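Local coordinates for protein pilin, type IV (Thermus thermophilus, PDB 4BHR) that probably serves as a type IV pilin in pilus biogenesis, this piece probably being its soluble periplasmic part without the membrane-spanning N-terminal segment, at residues 10-15 and 82-87. Residues are numbered along the deposited sequence; the frame is centred on the assembly and turned at random.
Sequences YVRNVA and GQFSFQ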
# COMPACT_ATOMS: atom_id res chain seq x y z
N TYR A 10 1.51 -6.06 7.03
CA TYR A 10 0.66 -4.90 7.01
C TYR A 10 0.59 -4.28 5.60
O TYR A 10 -0.48 -3.93 5.15
CB TYR A 10 1.16 -3.85 7.99
CG TYR A 10 0.29 -2.59 8.03
CD1 TYR A 10 -0.98 -2.61 8.59
CD2 TYR A 10 0.75 -1.39 7.50
CE1 TYR A 10 -1.75 -1.48 8.65
CE2 TYR A 10 -0.03 -0.24 7.55
CZ TYR A 10 -1.27 -0.28 8.14
OH TYR A 10 -2.05 0.85 8.20
N VAL A 11 1.74 -4.13 4.95
CA VAL A 11 1.78 -3.57 3.59
C VAL A 11 0.94 -4.37 2.60
O VAL A 11 0.15 -3.80 1.81
CB VAL A 11 3.23 -3.36 3.12
CG1 VAL A 11 3.33 -3.28 1.62
CG2 VAL A 11 3.85 -2.15 3.84
N ARG A 12 1.03 -5.71 2.69
CA ARG A 12 0.33 -6.56 1.77
C ARG A 12 -1.16 -6.50 2.07
O ARG A 12 -1.98 -6.51 1.15
CB ARG A 12 0.86 -7.99 1.82
CG ARG A 12 0.27 -8.91 0.74
CD ARG A 12 0.63 -8.43 -0.64
NE ARG A 12 0.01 -9.18 -1.76
CZ ARG A 12 -1.20 -8.93 -2.22
NH1 ARG A 12 -1.98 -8.01 -1.63
NH2 ARG A 12 -1.66 -9.62 -3.24
N ASN A 13 -1.51 -6.46 3.36
CA ASN A 13 -2.89 -6.37 3.76
C ASN A 13 -3.52 -5.01 3.36
O ASN A 13 -4.69 -4.95 2.94
CB ASN A 13 -3.05 -6.68 5.25
CG ASN A 13 -2.63 -8.12 5.62
OD1 ASN A 13 -2.66 -9.07 4.79
ND2 ASN A 13 -2.22 -8.29 6.87
N VAL A 14 -2.74 -3.93 3.42
CA VAL A 14 -3.19 -2.63 2.93
C VAL A 14 -3.47 -2.73 1.44
O VAL A 14 -4.48 -2.22 0.94
CB VAL A 14 -2.18 -1.51 3.24
CG1 VAL A 14 -2.51 -0.24 2.45
CG2 VAL A 14 -2.15 -1.20 4.71
N ALA A 15 -2.56 -3.36 0.72
CA ALA A 15 -2.77 -3.52 -0.73
C ALA A 15 -4.05 -4.30 -1.08
O ALA A 15 -4.83 -3.87 -1.92
CB ALA A 15 -1.54 -4.17 -1.38
N GLY A 82 2.89 -7.03 -8.42
CA GLY A 82 2.41 -7.96 -7.43
C GLY A 82 3.58 -8.34 -6.54
O GLY A 82 3.50 -9.31 -5.80
N GLN A 83 4.63 -7.51 -6.58
CA GLN A 83 5.88 -7.78 -5.84
C GLN A 83 6.19 -6.78 -4.74
O GLN A 83 5.98 -5.59 -4.90
CB GLN A 83 7.06 -7.74 -6.82
CG GLN A 83 7.01 -8.80 -7.93
CD GLN A 83 8.13 -8.60 -8.95
OE1 GLN A 83 8.92 -7.67 -8.85
NE2 GLN A 83 8.18 -9.47 -9.93
N PHE A 84 6.78 -7.28 -3.66
CA PHE A 84 7.42 -6.45 -2.64
C PHE A 84 8.80 -5.99 -3.10
O PHE A 84 9.49 -6.71 -3.84
CB PHE A 84 7.70 -7.23 -1.36
CG PHE A 84 6.46 -7.60 -0.56
CD1 PHE A 84 5.86 -6.69 0.25
CD2 PHE A 84 5.94 -8.89 -0.64
CE1 PHE A 84 4.75 -7.01 1.00
CE2 PHE A 84 4.81 -9.23 0.10
CZ PHE A 84 4.25 -8.28 0.94
N SER A 85 9.16 -4.78 -2.70
CA SER A 85 10.53 -4.26 -2.83
C SER A 85 11.00 -3.75 -1.50
O SER A 85 10.20 -3.22 -0.70
CB SER A 85 10.54 -3.12 -3.85
OG SER A 85 10.41 -3.67 -5.14
N PHE A 86 12.29 -3.93 -1.19
CA PHE A 86 12.79 -3.51 0.10
C PHE A 86 13.93 -2.56 -0.17
O PHE A 86 14.77 -2.87 -1.01
CB PHE A 86 13.40 -4.71 0.86
CG PHE A 86 12.42 -5.82 1.14
CD1 PHE A 86 12.19 -6.82 0.21
CD2 PHE A 86 11.75 -5.87 2.35
CE1 PHE A 86 11.28 -7.85 0.46
CE2 PHE A 86 10.86 -6.91 2.62
CZ PHE A 86 10.64 -7.88 1.66
N GLN A 87 13.97 -1.47 0.58
CA GLN A 87 15.00 -0.44 0.38
C GLN A 87 15.85 -0.36 1.60
O GLN A 87 15.36 -0.28 2.71
CB GLN A 87 14.38 0.91 0.08
CG GLN A 87 13.65 0.92 -1.25
CD GLN A 87 12.22 0.41 -1.08
OE1 GLN A 87 11.57 0.73 -0.08
NE2 GLN A 87 11.73 -0.39 -2.04
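The ring of F84 meets helix 6-20 obliquely: V11 and R12 both come up to its far end, and the ring of F77 on the adjoining strand packs against it edge-to-face. R12 makes the tighter approach, its CB lying 3.5 Å from F84 CZ. The two side chains cross at about a right angle, R12 CD passing 4.0 Å from F84 CZ. A bend at chi2 (62°) carries the arginine chain past the far end of the ring, and beyond CD it draws away. V11 CG1, anti to its own nitrogen (chi1 159°), reaches F84 CE1 at 4.0 Å, the side chains of V11 and F84 running in opposite senses. V11 also touches V63, A65 and F77, so the small contact with F84 continues the packing of the helix across the sheet to one of its outer strands, 83-87. With an alanine at F84, CB and CD of R12 would probably lose their apolar cover and F77 its ring partner, opening a gap between helix and edge strand. The arrangement is that of type IV pilins, whose N-terminal helix, here only its later part, packs over an antiparallel sheet. No hydrogen bond joins the two segments; carbon-to-carbon packing does the work, with the methylenes of a charged residue serving as apolar surface at the edge of the helix-sheet packing.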